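361aa long hypothetical D-aminopeptidase (Pyrococcus horikoshii, PDB 2DRH) is of unknown function but is probably an aminopeptidase of the S58 peptidase type. Local coordinates at residues V12-K17 with S189-I194; G39-G44 with G335-V340; G46-G51 with Y140-R145; Y199-L204 with K313-A318. All coordinates share one frame; numbering follows the deposited sequence.

Interaction 1: V12-K17 with S189-I194; sequences VFKPGK and SRIVEI
Phe-13 lays one face of its ring on Val-192 where the N-terminal loop 12-17 runs over strand 184-193, the first arm of a β-hairpin with strand 198-207 in the larger mixed sheet. Val-192 CG1 stands 3.8 Å from the centroid of the Phe-13 ring and only 7° off its normal, a CH-pi contact over the centre of the face. Water 1 sits at the edge of the same ring, in its plane, and joins Lys-14 N to Ile-191 O. Lys-14 crosses Ile-191 at a slant: CG lies between the backbone N and the carbonyl carbon (chi1 60°), and a bend at the last torsion leaves NZ 3.7 Å from Ile-191 CG2. Its carbonyl also grips the strand, since Lys-14 O receives Ile-191 N at 2.7 Å, the donor nearly in line with the C=O bond. Beyond Pro-15, Gly-16 N reaches Ser-189 OG at 2.9 Å, and that hydroxyl is also bonded to Asp-23. Arg-190 runs along the loop past Phe-13 and Pro-15 to helix 309-328, where its NE and NH2 form salt bridges with Glu-317 and Glu-321, which ties strand to helix. Its CD passes 3.2 Å from Phe-13 O, while NH1 curls back to donate to Ser-189 O at 2.9 Å, an oxygen lying in the guanidinium plane.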
loop_
_atom_site.group_PDB
_atom_site.type_symbol
_atom_site.label_atom_id
_atom_site.label_comp_id
_atom_site.label_asym_id
_atom_site.label_seq_id
_atom_site.Cartn_x
_atom_site.Cartn_y
_atom_site.Cartn_z
ATOM N N VAL A 12 9.233 27.117 12.939
ATOM C CA VAL A 12 8.633 28.374 13.362
ATOM C C VAL A 12 7.675 28.194 14.535
ATOM O O VAL A 12 7.177 29.171 15.097
ATOM C CB VAL A 12 7.855 29.027 12.203
ATOM C CG1 VAL A 12 8.779 29.253 11.017
ATOM C CG2 VAL A 12 6.687 28.141 11.801
ATOM N N PHE A 13 7.400 26.948 14.900
ATOM C CA PHE A 13 6.501 26.692 16.018
ATOM C C PHE A 13 7.303 26.642 17.303
ATOM O O PHE A 13 8.480 26.285 17.294
ATOM C CB PHE A 13 5.752 25.373 15.821
ATOM C CG PHE A 13 4.719 25.418 14.732
ATOM C CD1 PHE A 13 3.635 26.283 14.821
ATOM C CD2 PHE A 13 4.827 24.597 13.617
ATOM C CE1 PHE A 13 2.671 26.330 13.810
ATOM C CE2 PHE A 13 3.873 24.636 12.605
ATOM C CZ PHE A 13 2.793 25.504 12.700
ATOM N N LYS A 14 6.672 27.014 18.408
ATOM C CA LYS A 14 7.356 26.996 19.687
ATOM C C LYS A 14 7.314 25.593 20.267
ATOM O O LYS A 14 6.344 24.860 20.083
ATOM C CB LYS A 14 6.701 27.982 20.662
ATOM C CG LYS A 14 5.240 27.703 20.960
ATOM C CD LYS A 14 4.697 28.688 21.999
ATOM C CE LYS A 14 3.252 28.369 22.385
ATOM N NZ LYS A 14 2.299 28.518 21.244
ATOM N N PRO A 15 8.381 25.192 20.964
ATOM C CA PRO A 15 8.428 23.859 21.563
ATOM C C PRO A 15 7.576 23.783 22.830
ATOM O O PRO A 15 7.086 24.805 23.325
ATOM C CB PRO A 15 9.911 23.673 21.852
ATOM C CG PRO A 15 10.345 25.065 22.199
ATOM C CD PRO A 15 9.666 25.893 21.130
ATOM N N GLY A 16 7.392 22.568 23.337
ATOM C CA GLY A 16 6.623 22.384 24.554
ATOM C C GLY A 16 7.498 22.713 25.750
ATOM O O GLY A 16 8.683 22.990 25.586
ATOM N N LYS A 17 6.922 22.667 26.949
ATOM C CA LYS A 17 7.656 22.980 28.176
ATOM C C LYS A 17 8.975 22.225 28.329
ATOM O O LYS A 17 10.009 22.824 28.620
ATOM C CB LYS A 17 6.771 22.706 29.398
ATOM C CG LYS A 17 5.512 23.560 29.448
ATOM C CD LYS A 17 4.634 23.218 30.647
ATOM C CE LYS A 17 5.354 23.461 31.969
ATOM N NZ LYS A 17 4.472 23.169 33.142
ATOM N N SER A 189 9.474 18.713 20.886
ATOM C CA SER A 189 8.037 18.871 20.730
ATOM C C SER A 189 7.727 20.254 20.190
ATOM O O SER A 189 8.565 21.154 20.241
ATOM C CB SER A 189 7.324 18.683 22.073
ATOM O OG SER A 189 7.630 19.745 22.955
ATOM N N ARG A 190 6.519 20.412 19.663
ATOM C CA ARG A 190 6.076 21.686 19.114
ATOM C C ARG A 190 4.620 21.897 19.478
ATOM O O ARG A 190 3.854 20.939 19.578
ATOM C CB ARG A 190 6.224 21.696 17.588
ATOM C CG ARG A 190 7.656 21.804 17.102
ATOM C CD ARG A 190 8.293 23.116 17.550
ATOM N NE ARG A 190 9.615 23.315 16.960
ATOM C CZ ARG A 190 10.729 22.724 17.378
ATOM N NH1 ARG A 190 10.705 21.882 18.405
ATOM N NH2 ARG A 190 11.877 22.981 16.763
ATOM N N ILE A 191 4.248 23.157 19.681
ATOM C CA ILE A 191 2.878 23.521 20.024
ATOM C C ILE A 191 2.274 24.213 18.815
ATOM O O ILE A 191 2.946 25.004 18.161
ATOM C CB ILE A 191 2.846 24.503 21.215
ATOM C CG1 ILE A 191 3.460 23.842 22.451
ATOM C CG2 ILE A 191 1.417 24.948 21.492
ATOM C CD1 ILE A 191 2.725 22.605 22.912
ATOM N N VAL A 192 1.015 23.915 18.510
ATOM C CA VAL A 192 0.343 24.541 17.370
ATOM C C VAL A 192 -1.103 24.872 17.723
ATOM O O VAL A 192 -1.771 24.112 18.432
ATOM C CB VAL A 192 0.349 23.617 16.111
ATOM C CG1 VAL A 192 1.748 23.046 15.886
ATOM C CG2 VAL A 192 -0.666 22.493 16.266
ATOM N N GLU A 193 -1.592 26.007 17.235
ATOM C CA GLU A 193 -2.971 26.381 17.513
ATOM C C GLU A 193 -3.816 26.216 16.263
ATOM O O GLU A 193 -3.513 26.791 15.218
ATOM C CB GLU A 193 -3.066 27.826 18.025
ATOM C CG GLU A 193 -4.490 28.213 18.406
ATOM C CD GLU A 193 -4.579 29.534 19.150
ATOM O OE1 GLU A 193 -4.123 29.607 20.313
ATOM O OE2 GLU A 193 -5.108 30.502 18.568
ATOM N N ILE A 194 -4.869 25.414 16.376
ATOM C CA ILE A 194 -5.764 25.166 15.256
ATOM C C ILE A 194 -7.201 25.497 15.651
ATOM O O ILE A 194 -7.789 24.849 16.517
ATOM C CB ILE A 194 -5.685 23.696 14.798
ATOM C CG1 ILE A 194 -4.262 23.378 14.328
ATOM C CG2 ILE A 194 -6.679 23.442 13.679
ATOM C CD1 ILE A 194 -4.042 21.916 14.005
HETATM O O HOH W 1 3.614 27.840 17.953
#

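Interaction 2: G39-G44 with G335-V340; sequences GKLIPG and GRDNHV
This is a loop-to-loop contact, mostly polar, in which the connection 39-44 between strands 28-36 and 48-56 meets the turn between the short strands 333-334 and 340-341, at the interface with the second subunit. Asp-337 does most of the joining. Its OD1 accepts Leu-41 N at 2.9 Å, the donor coming from well above the carboxylate plane. Its backbone N gives a weak bond to Gly-39 O, also at 2.9 Å. With CG anti to the carbonyl carbon (chi1 -67°), the carboxylate folds back over Leu-41 CB, and OD2 takes Arg-336 NH1 at 2.8 Å in a salt bridge that lies in the guanidinium plane. Were Asp-337 replaced by an alanine, Leu-41 N would probably lose its acceptor and Arg-336 NH1 its counter-charge, freeing that end of the guanidinium to shift. Leu-41 crosses Arg-336, its CD1 3.8 Å from Arg-336 CB, and both residues also pack against the second subunit; Arg-336 NH2 bonds to Val-124 O of that subunit. Asn-338 adds OD1 beside Gly-39 CA at 3.4 Å. His-339 N returns to Arg-336 O at 3.0 Å, which closes a β-turn whose two corners, Asp-337 and Asn-338, both have left-handed backbone angles, as in a type III' turn.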
loop_
_atom_site.group_PDB
_atom_site.type_symbol
_atom_site.label_atom_id
_atom_site.label_comp_id
_atom_site.label_asym_id
_atom_site.label_seq_id
_atom_site.Cartn_x
_atom_site.Cartn_y
_atom_site.Cartn_z
ATOM N N GLY A 39 37.594 -3.261 23.672
ATOM C CA GLY A 39 38.543 -3.921 22.801
ATOM C C GLY A 39 37.971 -4.885 21.785
ATOM O O GLY A 39 36.793 -4.829 21.428
ATOM N N LYS A 40 38.840 -5.772 21.316
ATOM C CA LYS A 40 38.515 -6.790 20.327
ATOM C C LYS A 40 37.115 -7.368 20.500
ATOM O O LYS A 40 36.639 -7.554 21.618
ATOM C CB LYS A 40 39.553 -7.909 20.428
ATOM C CG LYS A 40 40.280 -8.242 19.139
ATOM C CD LYS A 40 39.549 -9.311 18.357
ATOM C CE LYS A 40 40.428 -9.887 17.253
ATOM N NZ LYS A 40 39.780 -11.071 16.617
ATOM N N LEU A 41 36.452 -7.654 19.386
ATOM C CA LEU A 41 35.117 -8.229 19.445
ATOM C C LEU A 41 35.185 -9.720 19.750
ATOM O O LEU A 41 35.913 -10.463 19.098
ATOM C CB LEU A 41 34.379 -8.030 18.118
ATOM C CG LEU A 41 33.068 -8.813 17.981
ATOM C CD1 LEU A 41 32.041 -8.284 18.978
ATOM C CD2 LEU A 41 32.545 -8.687 16.558
ATOM N N ILE A 42 34.442 -10.144 20.765
ATOM C CA ILE A 42 34.368 -11.550 21.125
ATOM C C ILE A 42 32.886 -11.855 20.979
ATOM O O ILE A 42 32.120 -11.716 21.934
ATOM C CB ILE A 42 34.812 -11.812 22.589
ATOM C CG1 ILE A 42 36.286 -11.439 22.767
ATOM C CG2 ILE A 42 34.608 -13.289 22.936
ATOM C CD1 ILE A 42 36.808 -11.644 24.175
ATOM N N PRO A 43 32.462 -12.252 19.763
ATOM C CA PRO A 43 31.071 -12.578 19.428
ATOM C C PRO A 43 30.354 -13.443 20.454
ATOM O O PRO A 43 30.731 -14.590 20.692
ATOM C CB PRO A 43 31.189 -13.254 18.058
ATOM C CG PRO A 43 32.597 -13.788 18.046
ATOM C CD PRO A 43 33.363 -12.658 18.669
ATOM N N GLY A 44 29.313 -12.875 21.058
ATOM C CA GLY A 44 28.556 -13.592 22.065
ATOM C C GLY A 44 28.917 -13.123 23.456
ATOM O O GLY A 44 28.179 -13.355 24.415
ATOM N N GLY A 335 33.709 0.953 21.203
ATOM C CA GLY A 335 32.983 -0.302 21.197
ATOM C C GLY A 335 33.810 -1.460 20.686
ATOM O O GLY A 335 35.037 -1.435 20.751
ATOM N N ARG A 336 33.130 -2.477 20.172
ATOM C CA ARG A 336 33.796 -3.665 19.656
ATOM C C ARG A 336 34.904 -3.311 18.680
ATOM O O ARG A 336 34.781 -2.369 17.902
ATOM C CB ARG A 336 32.769 -4.598 18.996
ATOM C CG ARG A 336 32.054 -4.036 17.772
ATOM C CD ARG A 336 32.735 -4.486 16.486
ATOM N NE ARG A 336 31.852 -4.376 15.325
ATOM C CZ ARG A 336 32.159 -4.823 14.109
ATOM N NH1 ARG A 336 33.334 -5.412 13.893
ATOM N NH2 ARG A 336 31.293 -4.685 13.111
ATOM N N ASP A 337 35.989 -4.076 18.733
ATOM C CA ASP A 337 37.154 -3.853 17.879
ATOM C C ASP A 337 37.686 -2.431 17.981
ATOM O O ASP A 337 38.169 -1.867 16.999
ATOM C CB ASP A 337 36.834 -4.175 16.418
ATOM C CG ASP A 337 36.572 -5.647 16.195
ATOM O OD1 ASP A 337 37.241 -6.474 16.856
ATOM O OD2 ASP A 337 35.710 -5.978 15.355
ATOM N N ASN A 338 37.595 -1.856 19.174
ATOM C CA ASN A 338 38.078 -0.505 19.409
ATOM C C ASN A 338 37.461 0.540 18.481
ATOM O O ASN A 338 38.018 1.628 18.303
ATOM C CB ASN A 338 39.602 -0.465 19.289
ATOM C CG ASN A 338 40.285 -1.345 20.315
ATOM O OD1 ASN A 338 40.063 -1.200 21.519
ATOM N ND2 ASN A 338 41.121 -2.268 19.844
ATOM N N HIS A 339 36.322 0.209 17.880
ATOM C CA HIS A 339 35.635 1.154 17.011
ATOM C C HIS A 339 35.192 2.328 17.891
ATOM O O HIS A 339 34.825 2.129 19.053
ATOM C CB HIS A 339 34.408 0.490 16.382
ATOM C CG HIS A 339 34.730 -0.429 15.244
ATOM N ND1 HIS A 339 33.786 -1.244 14.657
ATOM C CD2 HIS A 339 35.881 -0.632 14.558
ATOM C CE1 HIS A 339 34.340 -1.907 13.657
ATOM N NE2 HIS A 339 35.610 -1.553 13.576
ATOM N N VAL A 340 35.232 3.546 17.359
ATOM C CA VAL A 340 34.809 4.698 18.148
ATOM C C VAL A 340 34.047 5.750 17.344
ATOM O O VAL A 340 34.362 6.017 16.186
ATOM C CB VAL A 340 36.014 5.399 18.837
ATOM C CG1 VAL A 340 36.779 4.403 19.701
ATOM C CG2 VAL A 340 36.930 6.014 17.794
#

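Interaction 3: G46-G51 with Y140-R145; sequences GPVRTG and YLNDIR
Asn-142 turns its amide toward the backbone of Arg-49, with CG anti to its own backbone N (chi1 179°). Its OD1 takes Arg-49 N at 2.9 Å along a nearly straight N-H (165°), though the donor stands above the amide's carbonyl plane. The same oxygen lies 3.4 Å from Val-48 CA, the Val-48 side chain running alongside the amide in the same direction. ND2, bonded to Asp-138 OD1, passes 3.5 Å from Thr-50 CB, and Thr-50 OG1 is held by Asp-138 and Asn-100. The loop that follows strand 132-136 is thereby fastened to strand 48-56, an inner strand of the four-stranded mixed sheet, and it turns at Asp-143 in an inverse gamma turn. Without the amide of Asn-142, as with a leucine here, Arg-49 N is likely to be left without its acceptor and Asp-138 OD1 without that donor in a buried setting. Pro-47, behind a cis peptide bond, offers its O to Asp-143 N at 3.1 Å. The Asp-143 carboxylate is bonded at OD2 to His-148 and to Gly-44 N. Arg-49 CG passes 3.5 Å from Leu-141 O, and the bend at chi2 then leads the guanidinium away to the carbonyls of Asp-334 and Gly-37 and, through NH1, back to Val-48 O.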
loop_
_atom_site.group_PDB
_atom_site.type_symbol
_atom_site.label_atom_id
_atom_site.label_comp_id
_atom_site.label_asym_id
_atom_site.label_seq_id
_atom_site.Cartn_x
_atom_site.Cartn_y
_atom_site.Cartn_z
ATOM N N GLY A 46 31.090 -9.757 23.956
ATOM C CA GLY A 46 31.151 -8.307 23.974
ATOM C C GLY A 46 32.254 -7.776 23.082
ATOM O O GLY A 46 32.832 -8.540 22.311
ATOM N N PRO A 47 32.580 -6.473 23.156
ATOM C CA PRO A 47 32.000 -5.432 24.018
ATOM C C PRO A 47 30.503 -5.226 23.788
ATOM O O PRO A 47 30.009 -5.400 22.675
ATOM C CB PRO A 47 32.805 -4.190 23.644
ATOM C CG PRO A 47 34.134 -4.759 23.239
ATOM C CD PRO A 47 33.726 -5.939 22.399
ATOM N N VAL A 48 29.786 -4.849 24.843
ATOM C CA VAL A 48 28.350 -4.629 24.740
ATOM C C VAL A 48 27.992 -3.154 24.863
ATOM O O VAL A 48 28.325 -2.495 25.848
ATOM C CB VAL A 48 27.578 -5.424 25.814
ATOM C CG1 VAL A 48 28.106 -5.085 27.178
ATOM C CG2 VAL A 48 26.089 -5.101 25.739
ATOM N N ARG A 49 27.302 -2.650 23.845
ATOM C CA ARG A 49 26.875 -1.258 23.790
ATOM C C ARG A 49 25.489 -1.256 23.151
ATOM O O ARG A 49 25.331 -0.894 21.990
ATOM C CB ARG A 49 27.851 -0.446 22.933
ATOM C CG ARG A 49 29.321 -0.514 23.370
ATOM C CD ARG A 49 29.631 0.389 24.562
ATOM N NE ARG A 49 31.072 0.492 24.821
ATOM C CZ ARG A 49 31.805 -0.447 25.418
ATOM N NH1 ARG A 49 31.242 -1.577 25.834
ATOM N NH2 ARG A 49 33.108 -0.262 25.594
ATOM N N THR A 50 24.487 -1.683 23.910
ATOM C CA THR A 50 23.131 -1.744 23.393
ATOM C C THR A 50 22.134 -1.395 24.499
ATOM O O THR A 50 22.520 -0.860 25.536
ATOM C CB THR A 50 22.838 -3.159 22.810
ATOM O OG1 THR A 50 21.595 -3.141 22.105
ATOM C CG2 THR A 50 22.770 -4.201 23.912
ATOM N N GLY A 51 20.857 -1.684 24.282
ATOM C CA GLY A 51 19.871 -1.365 25.299
ATOM C C GLY A 51 18.444 -1.459 24.812
ATOM O O GLY A 51 18.181 -1.968 23.723
ATOM N N TYR A 140 28.185 -1.689 14.640
ATOM C CA TYR A 140 29.467 -0.987 14.579
ATOM C C TYR A 140 30.129 -0.879 15.949
ATOM O O TYR A 140 31.347 -1.008 16.070
ATOM C CB TYR A 140 29.303 0.414 13.985
ATOM C CG TYR A 140 30.627 1.070 13.658
ATOM C CD1 TYR A 140 31.420 0.604 12.603
ATOM C CD2 TYR A 140 31.109 2.130 14.425
ATOM C CE1 TYR A 140 32.662 1.180 12.323
ATOM C CE2 TYR A 140 32.347 2.712 14.156
ATOM C CZ TYR A 140 33.119 2.232 13.102
ATOM O OH TYR A 140 34.336 2.817 12.836
ATOM N N LEU A 141 29.330 -0.650 16.986
ATOM C CA LEU A 141 29.868 -0.531 18.336
ATOM C C LEU A 141 29.455 -1.690 19.241
ATOM O O LEU A 141 30.098 -1.953 20.254
ATOM C CB LEU A 141 29.403 0.789 18.969
ATOM C CG LEU A 141 29.895 2.101 18.341
ATOM C CD1 LEU A 141 29.208 3.285 19.015
ATOM C CD2 LEU A 141 31.404 2.208 18.491
ATOM N N ASN A 142 28.395 -2.395 18.871
ATOM C CA ASN A 142 27.905 -3.477 19.718
ATOM C C ASN A 142 28.056 -4.897 19.199
ATOM O O ASN A 142 28.012 -5.145 17.995
ATOM C CB ASN A 142 26.429 -3.224 20.052
ATOM C CG ASN A 142 25.822 -4.321 20.903
ATOM O OD1 ASN A 142 26.348 -4.664 21.963
ATOM N ND2 ASN A 142 24.704 -4.877 20.448
ATOM N N ASP A 143 28.246 -5.827 20.134
ATOM C CA ASP A 143 28.341 -7.241 19.809
ATOM C C ASP A 143 26.889 -7.661 19.626
ATOM O O ASP A 143 26.281 -8.269 20.509
ATOM C CB ASP A 143 28.974 -8.034 20.962
ATOM C CG ASP A 143 28.772 -9.539 20.815
ATOM O OD1 ASP A 143 28.961 -10.055 19.690
ATOM O OD2 ASP A 143 28.428 -10.208 21.817
ATOM N N ILE A 144 26.333 -7.317 18.473
ATOM C CA ILE A 144 24.941 -7.629 18.180
ATOM C C ILE A 144 24.645 -9.130 18.086
ATOM O O ILE A 144 23.567 -9.574 18.465
ATOM C CB ILE A 144 24.501 -6.907 16.888
ATOM C CG1 ILE A 144 22.974 -6.834 16.831
ATOM C CG2 ILE A 144 25.079 -7.615 15.660
ATOM C CD1 ILE A 144 22.466 -5.830 15.819
ATOM N N ARG A 145 25.598 -9.914 17.588
ATOM C CA ARG A 145 25.398 -11.354 17.481
ATOM C C ARG A 145 25.170 -11.977 18.863
ATOM O O ARG A 145 24.535 -13.021 18.977
ATOM C CB ARG A 145 26.616 -12.023 16.829
ATOM C CG ARG A 145 26.831 -11.695 15.353
ATOM C CD ARG A 145 28.133 -12.329 14.838
ATOM N NE ARG A 145 28.115 -13.783 14.962
ATOM C CZ ARG A 145 27.530 -14.604 14.093
ATOM N NH1 ARG A 145 26.918 -14.120 13.021
ATOM N NH2 ARG A 145 27.538 -15.912 14.311
#

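Interaction 4: Y199-L204 with K313-A318; sequences YTVGAL and KATAEA
Val-201, Ala-318 and Ala-203 carry this buried seam, in which helix 309-328 packs on one face of the larger mixed sheet at strand 198-207, a helix-on-sheet layer consistent with the α/β sandwich of the DmpA-type fold. The strand 199-204 and helix 313-318 run in roughly the same direction, their axes 7.7 Å apart at closest approach and crossing at -32°. Val-201 buries the most surface and sets its two methyls on successive helix residues. CG1, anti to the backbone N (chi1 171°), reaches Thr-315, while CG2, beside that N, rests 4.0 Å from Ala-314 CB. The Val-201 and Thr-315 side chains meet at about a right angle, with Val-201 CG1 3.8 Å from Thr-315 OG1; the hydroxyl is bonded to Leu-311 O one turn back in its own helix, so it can lie against a methyl without being left unpaired. Thr-315 also touches Val-258 and Arg-261 of helix 252-268, which puts this second helix alongside the seam. Within the sheet, Val-201 touches Thr-246 and Ala-203 touches Ile-244 of the neighbouring strand 240-246. Two residues on from Val-201, the next side chain on the same face is a lone methyl, and small groups on both sides let helix and strand come close: the alpha carbons of Ala-203 and Ala-318 are 5.6 Å apart. Ala-318 CB points at the strand, 4.1 Å from Val-201 O and 3.6 Å from Ala-203 CB.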
loop_
_atom_site.group_PDB
_atom_site.type_symbol
_atom_site.label_atom_id
_atom_site.label_comp_id
_atom_site.label_asym_id
_atom_site.label_seq_id
_atom_site.Cartn_x
_atom_site.Cartn_y
_atom_site.Cartn_z
ATOM N N TYR A 199 -2.568 22.389 20.467
ATOM C CA TYR A 199 -2.283 20.965 20.336
ATOM C C TYR A 199 -0.768 20.806 20.357
ATOM O O TYR A 199 -0.035 21.662 19.853
ATOM C CB TYR A 199 -2.841 20.407 19.023
ATOM C CG TYR A 199 -4.349 20.424 18.908
ATOM C CD1 TYR A 199 -5.139 19.587 19.694
ATOM C CD2 TYR A 199 -4.987 21.271 17.999
ATOM C CE1 TYR A 199 -6.528 19.589 19.576
ATOM C CE2 TYR A 199 -6.370 21.282 17.875
ATOM C CZ TYR A 199 -7.136 20.437 18.664
ATOM O OH TYR A 199 -8.510 20.426 18.524
ATOM N N THR A 200 -0.305 19.712 20.942
ATOM C CA THR A 200 1.121 19.444 21.026
ATOM C C THR A 200 1.518 18.269 20.132
ATOM O O THR A 200 0.789 17.273 20.027
ATOM C CB THR A 200 1.524 19.097 22.469
ATOM O OG1 THR A 200 1.116 20.154 23.348
ATOM C CG2 THR A 200 3.026 18.901 22.571
ATOM N N VAL A 201 2.671 18.400 19.487
ATOM C CA VAL A 201 3.213 17.343 18.639
ATOM C C VAL A 201 4.610 17.040 19.164
ATOM O O VAL A 201 5.497 17.891 19.101
ATOM C CB VAL A 201 3.343 17.778 17.167
ATOM C CG1 VAL A 201 4.114 16.707 16.379
ATOM C CG2 VAL A 201 1.956 17.986 16.561
ATOM N N GLY A 202 4.797 15.838 19.697
ATOM C CA GLY A 202 6.099 15.460 20.217
ATOM C C GLY A 202 6.788 14.398 19.375
ATOM O O GLY A 202 6.135 13.634 18.662
ATOM N N ALA A 203 8.112 14.337 19.463
ATOM C CA ALA A 203 8.856 13.352 18.693
ATOM C C ALA A 203 10.043 12.770 19.433
ATOM O O ALA A 203 10.763 13.473 20.130
ATOM C CB ALA A 203 9.331 13.958 17.378
ATOM N N LEU A 204 10.224 11.465 19.281
ATOM C CA LEU A 204 11.349 10.765 19.869
ATOM C C LEU A 204 11.962 9.965 18.722
ATOM O O LEU A 204 11.266 9.218 18.026
ATOM C CB LEU A 204 10.893 9.828 20.989
ATOM C CG LEU A 204 12.017 9.014 21.647
ATOM C CD1 LEU A 204 11.575 8.548 23.010
ATOM C CD2 LEU A 204 12.399 7.811 20.774
ATOM N N LYS A 313 3.460 20.260 9.521
ATOM C CA LYS A 313 4.680 21.052 9.645
ATOM C C LYS A 313 5.349 20.827 10.999
ATOM O O LYS A 313 6.563 20.617 11.071
ATOM C CB LYS A 313 4.374 22.542 9.456
ATOM C CG LYS A 313 5.507 23.460 9.904
ATOM C CD LYS A 313 5.220 24.913 9.586
ATOM C CE LYS A 313 5.252 25.147 8.090
ATOM N NZ LYS A 313 6.564 24.732 7.537
ATOM N N ALA A 314 4.552 20.873 12.065
ATOM C CA ALA A 314 5.052 20.671 13.421
ATOM C C ALA A 314 5.734 19.305 13.543
ATOM O O ALA A 314 6.716 19.156 14.258
ATOM C CB ALA A 314 3.893 20.777 14.432
ATOM N N THR A 315 5.193 18.312 12.851
ATOM C CA THR A 315 5.760 16.969 12.874
ATOM C C THR A 315 7.159 17.005 12.266
ATOM O O THR A 315 8.121 16.547 12.880
ATOM C CB THR A 315 4.885 15.983 12.063
ATOM O OG1 THR A 315 3.590 15.893 12.664
ATOM C CG2 THR A 315 5.529 14.584 12.024
ATOM N N ALA A 316 7.264 17.552 11.059
ATOM C CA ALA A 316 8.548 17.653 10.378
ATOM C C ALA A 316 9.534 18.407 11.260
ATOM O O ALA A 316 10.705 18.040 11.355
ATOM C CB ALA A 316 8.380 18.373 9.032
ATOM N N GLU A 317 9.059 19.467 11.907
ATOM C CA GLU A 317 9.921 20.257 12.782
ATOM C C GLU A 317 10.425 19.455 13.974
ATOM O O GLU A 317 11.625 19.415 14.240
ATOM C CB GLU A 317 9.187 21.492 13.293
ATOM C CG GLU A 317 9.356 22.716 12.436
ATOM C CD GLU A 317 8.541 23.891 12.952
ATOM O OE1 GLU A 317 8.582 24.167 14.170
ATOM O OE2 GLU A 317 7.865 24.541 12.138
ATOM N N ALA A 318 9.502 18.829 14.696
ATOM C CA ALA A 318 9.857 18.031 15.862
ATOM C C ALA A 318 10.879 16.956 15.489
ATOM O O ALA A 318 11.826 16.715 16.229
ATOM C CB ALA A 318 8.614 17.387 16.449
#

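Overall arrangement
From the N terminus, the loop 12-17 is the first to be tied down: interaction 1 joins it to strand 184-193, closing a long loop. Within that loop lies interaction 3, which fastens the loop after strand 132-136 to strand 48-56. Interaction 2 joins the loop between strands 28-36 and 48-56 to the turn before strand 340-341, near the C-terminal end; it therefore crosses interaction 1 and encloses both 3 and 4. Interaction 4 opens after interaction 1 has closed and sets helix 309-328 on strand 198-207, the hairpin partner of strand 184-193. Interactions 1 and 4 touch on one side of the molecule, 2 and 3 on the opposite side of its centre.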